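Local coordinates for protein lombricine kinase (Urechis caupo, PDB 3JPZ) that catalyses the reversible transfer of a phosphoryl group between ATP and the guanidino group of lombricine, as a member of the ATP:guanido phosphotransferase family, at residues K8-D13 and T43-I48; K111-C116 and K346-E351; E142-T147 and N254-M259; G265-C268 and N273-T276. All blocks are in the same frame, centred on the assembly; numbering follows the deposited sequence. Where two conformers were deposited one is given.

In the fold
Contact 1 lies in the small N-terminal part of the chain, joining helix 7-10 and the loop after it to the first turns of helix 44-53 beside the second subunit. The other three belong to the larger catalytic part with its antiparallel sheet. Contact 2 sets strand 113-122 of that sheet against helix 333-355, with its centre about 47 Å from that of contact 1; contact 3, between helix 135-149 and the loop after helix 233-252, and then contact 4 both fall within the long loop closed by contact 2. Contacts 3 and 4 have centres about 17 Å apart and touch, Met-259 O meeting Leu-267 N at 3.2 Å. Contact 2 includes, and contact 4 lies beside, nucleotide-binding residues, whereas contacts 1 and 3 are structural.

Contact 1 (K8-D13 and T43-I48)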
loop_
_atom_site.group_PDB
_atom_site.type_symbol
_atom_site.label_atom_id
_atom_site.label_comp_id
_atom_site.label_asym_id
_atom_site.label_seq_id
_atom_site.Cartn_x
_atom_site.Cartn_y
_atom_site.Cartn_z
ATOM N N LYS A 8 15.992 -4.304 18.948
ATOM C CA LYS A 8 16.282 -5.714 18.682
ATOM C C LYS A 8 15.067 -6.420 18.090
ATOM O O LYS A 8 15.168 -7.144 17.096
ATOM C CB LYS A 8 16.699 -6.421 19.973
ATOM C CG LYS A 8 17.194 -7.851 19.782
ATOM C CD LYS A 8 17.461 -8.526 21.125
ATOM C CE LYS A 8 17.829 -9.996 20.965
ATOM N NZ LYS A 8 18.224 -10.621 22.266
ATOM N N ALA A 9 13.918 -6.204 18.716
ATOM C CA ALA A 9 12.679 -6.832 18.291
ATOM C C ALA A 9 12.281 -6.362 16.890
ATOM O O ALA A 9 11.562 -7.057 16.164
ATOM C CB ALA A 9 11.569 -6.511 19.289
ATOM N N ASN A 10 12.761 -5.183 16.510
ATOM C CA ASN A 10 12.235 -4.487 15.346
ATOM C C ASN A 10 13.156 -4.439 14.141
ATOM O O ASN A 10 12.753 -3.991 13.072
ATOM C CB ASN A 10 11.860 -3.066 15.741
ATOM C CG ASN A 10 10.508 -3.004 16.424
ATOM O OD1 ASN A 10 9.479 -3.259 15.806
ATOM N ND2 ASN A 10 10.506 -2.652 17.701
ATOM N N PHE A 11 14.386 -4.899 14.306
ATOM C CA PHE A 11 15.370 -4.769 13.252
ATOM C C PHE A 11 14.917 -5.540 12.026
ATOM O O PHE A 11 14.599 -6.717 12.117
ATOM C CB PHE A 11 16.727 -5.279 13.736
ATOM C CG PHE A 11 17.842 -5.065 12.755
ATOM C CD1 PHE A 11 18.231 -3.788 12.391
ATOM C CD2 PHE A 11 18.516 -6.150 12.211
ATOM C CE1 PHE A 11 19.271 -3.595 11.491
ATOM C CE2 PHE A 11 19.553 -5.961 11.318
ATOM C CZ PHE A 11 19.928 -4.688 10.957
ATOM N N PRO A 12 14.861 -4.869 10.873
ATOM C CA PRO A 12 14.482 -5.570 9.647
ATOM C C PRO A 12 15.419 -6.724 9.351
ATOM O O PRO A 12 16.574 -6.685 9.749
ATOM C CB PRO A 12 14.626 -4.495 8.567
ATOM C CG PRO A 12 14.432 -3.204 9.296
ATOM C CD PRO A 12 14.999 -3.418 10.666
ATOM N N ASP A 13 14.904 -7.735 8.665
ATOM C CA ASP A 13 15.717 -8.818 8.150
ATOM C C ASP A 13 16.042 -8.485 6.708
ATOM O O ASP A 13 15.187 -8.585 5.826
ATOM C CB ASP A 13 14.958 -10.146 8.230
ATOM C CG ASP A 13 15.762 -11.305 7.687
ATOM O OD1 ASP A 13 16.909 -11.075 7.245
ATOM O OD2 ASP A 13 15.253 -12.446 7.711
ATOM N N THR A 43 9.658 8.553 12.045
ATOM C CA THR A 43 10.557 7.664 12.762
ATOM C C THR A 43 11.461 6.927 11.787
ATOM O O THR A 43 11.187 6.887 10.594
ATOM C CB THR A 43 9.767 6.583 13.497
ATOM O OG1 THR A 43 9.158 5.724 12.528
ATOM C CG2 THR A 43 8.688 7.199 14.370
ATOM N N VAL A 44 12.526 6.321 12.302
ATOM C CA VAL A 44 13.432 5.555 11.458
ATOM C C VAL A 44 12.643 4.497 10.695
ATOM O O VAL A 44 12.856 4.296 9.505
ATOM C CB VAL A 44 14.569 4.890 12.271
ATOM C CG1 VAL A 44 14.042 3.737 13.124
ATOM C CG2 VAL A 44 15.670 4.404 11.336
ATOM N N ASP A 45 11.711 3.847 11.384
ATOM C CA ASP A 45 10.909 2.805 10.771
ATOM C C ASP A 45 10.163 3.318 9.560
ATOM O O ASP A 45 10.117 2.646 8.543
ATOM C CB ASP A 45 9.932 2.205 11.778
ATOM C CG ASP A 45 10.510 1.012 12.487
ATOM O OD1 ASP A 45 11.702 0.719 12.248
ATOM O OD2 ASP A 45 9.779 0.368 13.267
ATOM N N LYS A 46 9.577 4.506 9.680
ATOM C CA LYS A 46 8.905 5.154 8.556
ATOM C C LYS A 46 9.835 5.375 7.357
ATOM O O LYS A 46 9.478 5.072 6.222
ATOM C CB LYS A 46 8.341 6.511 8.987
ATOM C CG LYS A 46 7.679 7.266 7.849
ATOM C CD LYS A 46 6.411 6.574 7.411
ATOM C CE LYS A 46 5.900 7.121 6.110
ATOM N NZ LYS A 46 4.595 6.492 5.740
ATOM N N VAL A 47 11.018 5.932 7.592
ATOM C CA VAL A 47 11.863 6.306 6.465
ATOM C C VAL A 47 12.498 5.087 5.809
ATOM O O VAL A 47 12.906 5.146 4.653
ATOM C CB VAL A 47 12.949 7.318 6.857
ATOM C CG1 VAL A 47 12.307 8.536 7.511
ATOM C CG2 VAL A 47 13.995 6.677 7.774
ATOM N N ILE A 48 12.561 3.971 6.529
ATOM C CA ILE A 48 13.179 2.770 5.959
ATOM C C ILE A 48 12.169 1.721 5.522
ATOM O O ILE A 48 12.547 0.688 4.971
ATOM C CB ILE A 48 14.170 2.112 6.936
ATOM C CG1 ILE A 48 13.425 1.511 8.128
ATOM C CG2 ILE A 48 15.215 3.118 7.388
ATOM C CD1 ILE A 48 14.234 0.525 8.904
#
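Pro-12 and Ile-48 make the apolar half of this contact, and the isoleucine carries it with a single methyl. From CB, the short branch CG2 turns away from the proline, lying beside its own backbone N. The long branch starts in the more confined position between N and the carbonyl carbon (chi1 69°), which directs CG1 towards the loop that follows helix 7-10. CG1 itself remains 5.0 Å from Pro-12 CG. An extended chi2 of 163° then carries CD1 onward, and this terminal methyl reaches Pro-12 CG at 3.8 Å, the two side chains meeting at about a right angle. Tyr-30 of helix 27-33 packs against both residues.

One helical turn earlier, the carboxylate of Asp-45 swings towards the amide of Asn-10, but Asp-45 OD2 and Asn-10 OD1 come no closer than 4.4 Å and form no bond. Each group has its partners in other places: Asp-45 OD1 takes the hydroxyl of Tyr-30 and a salt bridge from Arg-135 of the second subunit, while Asn-10 OD1 accepts from Gly-136 N of that subunit and Asn-10 ND2 donates to Asp-6 O. The helix bearing Asp-45 and Ile-48 begins at Thr-43, an N-cap whose OG1 accepts from Lys-46 N at 3.1 Å.

Direct adhesion between the two segments is therefore slight and apolar. The contact lies in the dimer interface, where Arg-135 of the second subunit also packs on Pro-12 and Ile-48; the facing oxygens would tend to repel, and the positive charge of this arginine probably offsets that.

Contact 2 (K111-C116 and K346-E351); sequences KYVKSC and KLIDME
Tyr-112, the residue just before strand 113-122, faces Ile-348 in the C-terminal half of helix 333-355, their CA atoms 7.1 Å apart and no hydrogen bond running between the two backbones. The isoleucine uses all its branches. Its CG2 methyl lies over one face of the Tyr-112 ring, shifted towards the CD1 rim, in a CH-pi contact 4.3 Å from the ring centroid and 21° off the normal. CG1 sits at the root of the same side chain, 3.9 Å from Tyr-112 CB. The methyl CD1 continues past that CB to Val-113 CG2, at 4.1 Å, so that Ile-348 spans two neighbouring side chains of the first segment. The helix is held in this way against the opening of the sheet strand that carries Ser-115, a residue known to bind ADP in this protein, and Val-113 also packs on Val-282 of the adjacent strand.

One turn on along the helix, Glu-351 comes obliquely to the CD2-CE2 side of the ring with its aliphatic part, CG lying 3.7 Å from Tyr-112 CE2. With CG anti to the backbone N (chi1 -176°), the chain is extended towards the tyrosine, and a bend at chi2 then turns the carboxylate aside, its plane 44° from that of the ring. The two carboxylate oxygens accept from the backbone N atoms of Gln-288 and Leu-289, and the tyrosine hydroxyl pairs with Glu-355.

Hydrocarbon thus makes the join while the polar ends are satisfied to the side, the buried carboxylate probably being stabilised by its two amide donors.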
loop_
_atom_site.group_PDB
_atom_site.type_symbol
_atom_site.label_atom_id
_atom_site.label_comp_id
_atom_site.label_asym_id
_atom_site.label_seq_id
_atom_site.Cartn_x
_atom_site.Cartn_y
_atom_site.Cartn_z
ATOM N N LYS A 111 15.939 19.306 -36.636
ATOM C CA LYS A 111 15.863 18.100 -37.457
ATOM C C LYS A 111 16.161 16.881 -36.586
ATOM O O LYS A 111 15.764 15.758 -36.896
ATOM C CB LYS A 111 16.852 18.169 -38.617
ATOM C CG LYS A 111 16.466 19.177 -39.692
ATOM C CD LYS A 111 17.405 19.123 -40.892
ATOM C CE LYS A 111 18.775 19.672 -40.570
ATOM N NZ LYS A 111 18.702 21.081 -40.140
ATOM N N TYR A 112 16.872 17.116 -35.495
ATOM C CA TYR A 112 17.273 16.042 -34.604
ATOM C C TYR A 112 16.522 16.111 -33.274
ATOM O O TYR A 112 15.884 15.137 -32.873
ATOM C CB TYR A 112 18.792 16.073 -34.419
ATOM C CG TYR A 112 19.522 15.857 -35.731
ATOM C CD1 TYR A 112 19.929 16.930 -36.505
ATOM C CD2 TYR A 112 19.763 14.574 -36.213
ATOM C CE1 TYR A 112 20.588 16.735 -37.713
ATOM C CE2 TYR A 112 20.410 14.370 -37.429
ATOM C CZ TYR A 112 20.820 15.453 -38.165
ATOM O OH TYR A 112 21.471 15.253 -39.363
ATOM N N VAL A 113 16.565 17.258 -32.600
ATOM C CA VAL A 113 15.846 17.396 -31.340
ATOM C C VAL A 113 14.391 17.789 -31.558
ATOM O O VAL A 113 14.101 18.871 -32.073
ATOM C CB VAL A 113 16.527 18.406 -30.399
ATOM C CG1 VAL A 113 15.711 18.580 -29.132
ATOM C CG2 VAL A 113 17.921 17.937 -30.063
ATOM N N LYS A 114 13.487 16.901 -31.147
ATOM C CA LYS A 114 12.058 17.044 -31.385
ATOM C C LYS A 114 11.352 17.808 -30.274
ATOM O O LYS A 114 10.325 18.434 -30.500
ATOM C CB LYS A 114 11.423 15.661 -31.535
ATOM C CG LYS A 114 12.106 14.789 -32.586
ATOM C CD LYS A 114 12.159 15.514 -33.922
ATOM C CE LYS A 114 12.912 14.714 -34.984
ATOM N NZ LYS A 114 13.008 15.478 -36.262
ATOM N N SER A 115 11.903 17.753 -29.072
ATOM C CA SER A 115 11.322 18.461 -27.936
ATOM C C SER A 115 12.305 18.487 -26.781
ATOM O O SER A 115 13.303 17.776 -26.784
ATOM C CB SER A 115 10.021 17.800 -27.485
ATOM O OG SER A 115 10.245 16.469 -27.058
ATOM N N CYS A 116 12.006 19.336 -25.806
ATOM C CA CYS A 116 12.813 19.470 -24.614
ATOM C C CYS A 116 11.882 19.719 -23.446
ATOM O O CYS A 116 10.876 20.422 -23.579
ATOM C CB CYS A 116 13.772 20.660 -24.726
ATOM S SG CYS A 116 14.530 20.899 -26.340
ATOM N N LYS A 346 26.913 16.591 -29.052
ATOM C CA LYS A 346 27.879 15.570 -29.462
ATOM C C LYS A 346 27.184 14.399 -30.145
ATOM O O LYS A 346 27.666 13.884 -31.156
ATOM C CB LYS A 346 28.698 15.063 -28.262
ATOM C CG LYS A 346 29.499 16.162 -27.564
ATOM C CD LYS A 346 30.390 15.626 -26.447
ATOM C CE LYS A 346 30.776 16.741 -25.468
ATOM N NZ LYS A 346 31.404 16.236 -24.209
ATOM N N LEU A 347 26.064 13.965 -29.575
ATOM C CA LEU A 347 25.272 12.900 -30.158
ATOM C C LEU A 347 24.928 13.255 -31.596
ATOM O O LEU A 347 25.075 12.437 -32.503
ATOM C CB LEU A 347 24.002 12.675 -29.342
ATOM C CG LEU A 347 24.242 12.106 -27.943
ATOM C CD1 LEU A 347 23.012 12.251 -27.052
ATOM C CD2 LEU A 347 24.686 10.660 -28.022
ATOM N N ILE A 348 24.483 14.490 -31.797
ATOM C CA ILE A 348 24.142 14.982 -33.127
ATOM C C ILE A 348 25.362 15.042 -34.048
ATOM O O ILE A 348 25.270 14.663 -35.207
ATOM C CB ILE A 348 23.490 16.380 -33.051
ATOM C CG1 ILE A 348 22.105 16.284 -32.406
ATOM C CG2 ILE A 348 23.373 16.992 -34.438
ATOM C CD1 ILE A 348 21.567 17.614 -31.922
ATOM N N ASP A 349 26.498 15.514 -33.531
ATOM C CA ASP A 349 27.741 15.539 -34.300
ATOM C C ASP A 349 28.060 14.138 -34.830
ATOM O O ASP A 349 28.472 13.963 -35.972
ATOM C CB ASP A 349 28.915 16.030 -33.445
ATOM C CG ASP A 349 28.821 17.502 -33.097
ATOM O OD1 ASP A 349 27.980 18.207 -33.686
ATOM O OD2 ASP A 349 29.602 17.954 -32.234
ATOM N N MET A 350 27.857 13.134 -33.993
ATOM C CA MET A 350 28.167 11.762 -34.384
ATOM C C MET A 350 27.133 11.270 -35.374
ATOM O O MET A 350 27.456 10.550 -36.320
ATOM C CB MET A 350 28.179 10.847 -33.169
ATOM C CG MET A 350 29.238 11.178 -32.151
ATOM S SD MET A 350 29.007 10.187 -30.665
ATOM C CE MET A 350 30.496 10.574 -29.766
ATOM N N GLU A 351 25.879 11.654 -35.153
ATOM C CA GLU A 351 24.809 11.248 -36.047
ATOM C C GLU A 351 25.122 11.751 -37.451
ATOM O O GLU A 351 25.073 10.989 -38.411
ATOM C CB GLU A 351 23.461 11.793 -35.568
ATOM C CG GLU A 351 22.275 11.345 -36.396
ATOM C CD GLU A 351 22.138 9.833 -36.477
ATOM O OE1 GLU A 351 22.355 9.131 -35.463
ATOM O OE2 GLU A 351 21.789 9.347 -37.564
#

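Contact 3 (E142-T147 and N254-M259)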
loop_
_atom_site.group_PDB
_atom_site.type_symbol
_atom_site.label_atom_id
_atom_site.label_comp_id
_atom_site.label_asym_id
_atom_site.label_seq_id
_atom_site.Cartn_x
_atom_site.Cartn_y
_atom_site.Cartn_z
ATOM N N GLU A 142 -1.473 21.853 -1.410
ATOM C CA GLU A 142 -2.271 22.162 -2.588
ATOM C C GLU A 142 -2.748 23.613 -2.568
ATOM O O GLU A 142 -2.769 24.274 -3.599
ATOM C CB GLU A 142 -3.484 21.242 -2.698
ATOM C CG GLU A 142 -4.373 21.550 -3.910
ATOM C CD GLU A 142 -5.683 20.794 -3.884
ATOM O OE1 GLU A 142 -6.272 20.655 -2.793
ATOM O OE2 GLU A 142 -6.129 20.333 -4.953
ATOM N N ARG A 143 -3.137 24.109 -1.399
ATOM C CA ARG A 143 -3.684 25.452 -1.320
ATOM C C ARG A 143 -2.586 26.458 -1.588
ATOM O O ARG A 143 -2.753 27.378 -2.379
ATOM C CB ARG A 143 -4.295 25.730 0.045
ATOM C CG ARG A 143 -4.875 27.131 0.138
ATOM C CD ARG A 143 -5.540 27.400 1.476
ATOM N NE ARG A 143 -4.565 27.639 2.535
ATOM C CZ ARG A 143 -3.804 28.728 2.626
ATOM N NH1 ARG A 143 -3.887 29.687 1.712
ATOM N NH2 ARG A 143 -2.948 28.853 3.631
ATOM N N VAL A 144 -1.459 26.273 -0.916
ATOM C CA VAL A 144 -0.334 27.181 -1.037
ATOM C C VAL A 144 0.119 27.286 -2.490
ATOM O O VAL A 144 0.224 28.378 -3.040
ATOM C CB VAL A 144 0.831 26.715 -0.141
ATOM C CG1 VAL A 144 2.101 27.482 -0.447
ATOM C CG2 VAL A 144 0.454 26.866 1.330
ATOM N N ILE A 145 0.374 26.145 -3.117
ATOM C CA ILE A 145 0.856 26.128 -4.491
ATOM C C ILE A 145 -0.191 26.693 -5.454
ATOM O O ILE A 145 0.123 27.476 -6.341
ATOM C CB ILE A 145 1.247 24.696 -4.908
ATOM C CG1 ILE A 145 2.360 24.181 -3.992
ATOM C CG2 ILE A 145 1.691 24.665 -6.346
ATOM C CD1 ILE A 145 2.697 22.718 -4.186
ATOM N N THR A 146 -1.444 26.306 -5.263
ATOM C CA THR A 146 -2.510 26.688 -6.187
ATOM C C THR A 146 -2.851 28.187 -6.131
ATOM O O THR A 146 -3.074 28.811 -7.167
ATOM C CB THR A 146 -3.789 25.855 -5.935
ATOM O OG1 THR A 146 -4.704 26.020 -7.026
ATOM C CG2 THR A 146 -4.461 26.278 -4.646
ATOM N N THR A 147 -2.882 28.774 -4.937
ATOM C CA THR A 147 -3.191 30.202 -4.832
ATOM C C THR A 147 -1.976 31.035 -5.239
ATOM O O THR A 147 -2.114 32.120 -5.800
ATOM C CB THR A 147 -3.693 30.610 -3.426
ATOM O OG1 THR A 147 -3.951 32.019 -3.406
ATOM C CG2 THR A 147 -2.679 30.276 -2.355
ATOM N N ASN A 254 2.715 34.387 1.535
ATOM C CA ASN A 254 2.042 33.446 2.415
ATOM C C ASN A 254 3.017 32.789 3.391
ATOM O O ASN A 254 2.765 31.695 3.895
ATOM C CB ASN A 254 1.349 32.379 1.566
ATOM C CG ASN A 254 0.158 31.758 2.261
ATOM O OD1 ASN A 254 -0.552 32.419 3.022
ATOM N ND2 ASN A 254 -0.079 30.480 1.990
ATOM N N GLY A 255 4.134 33.463 3.650
ATOM C CA GLY A 255 5.110 33.001 4.623
ATOM C C GLY A 255 5.651 31.616 4.325
ATOM O O GLY A 255 6.076 30.889 5.225
ATOM N N ARG A 256 5.653 31.256 3.050
ATOM C CA ARG A 256 6.063 29.920 2.644
ATOM C C ARG A 256 7.308 29.969 1.762
ATOM O O ARG A 256 7.610 30.990 1.147
ATOM C CB ARG A 256 4.914 29.220 1.919
ATOM C CG ARG A 256 3.748 28.827 2.825
ATOM C CD ARG A 256 4.153 27.782 3.861
ATOM N NE ARG A 256 3.008 27.249 4.602
ATOM C CZ ARG A 256 3.108 26.408 5.628
ATOM N NH1 ARG A 256 4.300 26.000 6.047
ATOM N NH2 ARG A 256 2.012 25.973 6.237
ATOM N N GLU A 257 8.029 28.855 1.703
ATOM C CA GLU A 257 9.279 28.798 0.956
ATOM C C GLU A 257 9.612 27.358 0.588
ATOM O O GLU A 257 9.255 26.423 1.310
ATOM C CB GLU A 257 10.407 29.389 1.801
ATOM C CG GLU A 257 10.607 28.689 3.140
ATOM C CD GLU A 257 11.453 29.506 4.103
ATOM O OE1 GLU A 257 11.629 30.718 3.858
ATOM O OE2 GLU A 257 11.937 28.942 5.108
ATOM N N TYR A 258 10.285 27.174 -0.542
ATOM C CA TYR A 258 10.752 25.848 -0.919
ATOM C C TYR A 258 11.672 25.302 0.169
ATOM O O TYR A 258 12.443 26.045 0.767
ATOM C CB TYR A 258 11.519 25.887 -2.249
ATOM C CG TYR A 258 10.724 26.372 -3.444
ATOM C CD1 TYR A 258 9.371 26.097 -3.567
ATOM C CD2 TYR A 258 11.347 27.069 -4.472
ATOM C CE1 TYR A 258 8.651 26.532 -4.662
ATOM C CE2 TYR A 258 10.640 27.502 -5.576
ATOM C CZ TYR A 258 9.294 27.229 -5.667
ATOM O OH TYR A 258 8.591 27.653 -6.766
ATOM N N MET A 259 11.598 23.999 0.422
ATOM C CA MET A 259 12.569 23.345 1.282
ATOM C C MET A 259 13.911 23.328 0.580
ATOM O O MET A 259 14.036 22.799 -0.525
ATOM C CB MET A 259 12.162 21.901 1.559
ATOM C CG MET A 259 10.898 21.744 2.365
ATOM S SD MET A 259 10.463 19.999 2.435
ATOM C CE MET A 259 8.788 20.103 3.047
#
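Two nitrogen donors meet without a bond where the guanidinium of Arg-143 approaches the amide of Asn-254: Arg-143 NH2 lies 3.7 Å from Asn-254 ND2, and the two flat groups stand nearly perpendicular, 83° apart. Asn-254 is poorly ordered, so this encounter is less certain than the packing beneath it. Arg-143 gets its polar hold from Glu-140, one turn earlier on its own helix, through a salt bridge from NH2.

Val-144 fills the centre of the contact with both methyls. CG2 touches the same amide nitrogen, 3.7 Å from Asn-254 ND2, while CG1 lies 3.9 Å from Arg-256 CG and also borders Arg-256 CB. The contact thus uses the aliphatic stem of Arg-256, which the valine crosses at about a right angle; a bend at chi2 (-65°) leads the rest of the arginine chain on from CG.

Asn-254 and Arg-256 stand on either side of Gly-255, the C-prime residue of a Schellman motif that terminates helix 233-252; there Arg-256 N reaches back to Met-251 O and Gly-255 N to Lys-252 O. Helix 135-149 packs against this helix end through Val-144, which also touches Met-251.

The like charges of Arg-143 NH2 and Arg-256 NE remain 6.2 Å apart. Glu-140 probably softens their repulsion, since it also forms a long, weak ion pair with Arg-256, whose side chain in addition packs against Phe-3 of the second subunit.

Contact 4 (G265-C268 and N273-T276)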
loop_
_atom_site.group_PDB
_atom_site.type_symbol
_atom_site.label_atom_id
_atom_site.label_comp_id
_atom_site.label_asym_id
_atom_site.label_seq_id
_atom_site.Cartn_x
_atom_site.Cartn_y
_atom_site.Cartn_z
ATOM N N GLY A 265 20.920 21.163 -1.195
ATOM C CA GLY A 265 20.123 21.904 -2.149
ATOM C C GLY A 265 18.656 21.679 -1.867
ATOM O O GLY A 265 18.226 21.702 -0.714
ATOM N N TYR A 266 17.882 21.448 -2.916
ATOM C CA TYR A 266 16.449 21.291 -2.748
ATOM C C TYR A 266 16.119 19.931 -2.175
ATOM O O TYR A 266 16.580 18.894 -2.663
ATOM C CB TYR A 266 15.708 21.554 -4.061
ATOM C CG TYR A 266 15.757 23.015 -4.418
ATOM C CD1 TYR A 266 15.105 23.958 -3.631
ATOM C CD2 TYR A 266 16.496 23.463 -5.504
ATOM C CE1 TYR A 266 15.165 25.299 -3.930
ATOM C CE2 TYR A 266 16.560 24.803 -5.815
ATOM C CZ TYR A 266 15.891 25.720 -5.020
ATOM O OH TYR A 266 15.946 27.059 -5.320
ATOM N N LEU A 267 15.323 19.954 -1.117
ATOM C CA LEU A 267 14.984 18.748 -0.398
ATOM C C LEU A 267 13.733 18.124 -0.982
ATOM O O LEU A 267 12.762 18.809 -1.290
ATOM C CB LEU A 267 14.789 19.062 1.084
ATOM C CG LEU A 267 16.063 19.470 1.827
ATOM C CD1 LEU A 267 15.717 20.254 3.084
ATOM C CD2 LEU A 267 16.915 18.253 2.167
ATOM N N CYS A 268 13.781 16.809 -1.137
ATOM C CA CYS A 268 12.649 16.033 -1.608
ATOM C C CYS A 268 12.610 14.765 -0.765
ATOM O O CYS A 268 13.537 14.502 -0.016
ATOM C CB CYS A 268 12.841 15.695 -3.078
ATOM S SG CYS A 268 14.438 14.925 -3.378
ATOM N N ASN A 273 16.612 12.391 -5.642
ATOM C CA ASN A 273 16.221 13.621 -6.308
ATOM C C ASN A 273 16.752 14.873 -5.634
ATOM O O ASN A 273 16.245 15.961 -5.874
ATOM C CB ASN A 273 14.694 13.715 -6.366
ATOM C CG ASN A 273 14.078 12.719 -7.324
ATOM O OD1 ASN A 273 14.727 12.254 -8.262
ATOM N ND2 ASN A 273 12.812 12.386 -7.092
ATOM N N LEU A 274 17.769 14.727 -4.800
ATOM C CA LEU A 274 18.289 15.864 -4.049
ATOM C C LEU A 274 19.126 16.794 -4.918
ATOM O O LEU A 274 19.419 16.489 -6.075
ATOM C CB LEU A 274 19.121 15.377 -2.867
ATOM C CG LEU A 274 18.283 14.934 -1.675
ATOM C CD1 LEU A 274 19.169 14.274 -0.635
ATOM C CD2 LEU A 274 17.530 16.131 -1.089
ATOM N N GLY A 275 19.497 17.931 -4.340
ATOM C CA GLY A 275 20.370 18.887 -4.996
ATOM C C GLY A 275 19.585 19.761 -5.952
ATOM O O GLY A 275 19.078 20.809 -5.563
ATOM N N THR A 276 19.495 19.327 -7.205
ATOM C CA THR A 276 18.656 20.003 -8.201
ATOM C C THR A 276 17.361 19.267 -8.457
ATOM O O THR A 276 16.410 19.849 -8.987
ATOM C CB THR A 276 19.319 20.072 -9.569
ATOM O OG1 THR A 276 19.629 18.742 -10.024
ATOM C CG2 THR A 276 20.570 20.957 -9.541
HETATM O O HOH W 1 16.413 18.633 -5.452
#
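Asn-273 presses its CB against the sulfur of Cys-268, with Cys-268 SG only 3.2 Å from Asn-273 CB. The thiol also lies over the start of the next peptide, because its chi1 of 52° places SG between its own backbone N and carbonyl carbon, on the side of the second segment. Asn-273 O turns to a water at 2.7 Å, and the same water lies 2.8 Å from Tyr-266 O, bridging two carbonyls that do not meet directly.

Leu-274 follows, and one methyl does most of its work: Leu-274 CD2 lies 3.3 Å from Tyr-266 O, close to Leu-267 CA and 3.9 Å from Leu-267 CD2. Tyr-69 of helix 68-71 packs on both leucines.

At Gly-275 the backbones come together, its CA only 4.2 Å from that of Gly-265, a close approach between two residues without side chains and both with positive phi. Gly-275 O accepts from Tyr-266 N at 3.0 Å in a nearly straight bond (167°), the donor tilted 26° from the carbonyl plane. Thr-276 then leaves the contact; its hydroxyl bonds to Arg-328 O and accepts from Leu-278 N.

This NLGT run belongs to the signature sequence of phosphagen kinases. One direct bond at Gly-275 and a water near Asn-273 O tie its backbone to 265-268, consistent with a well-defined position for Asn-273 beside Arg-119, a residue that binds ADP.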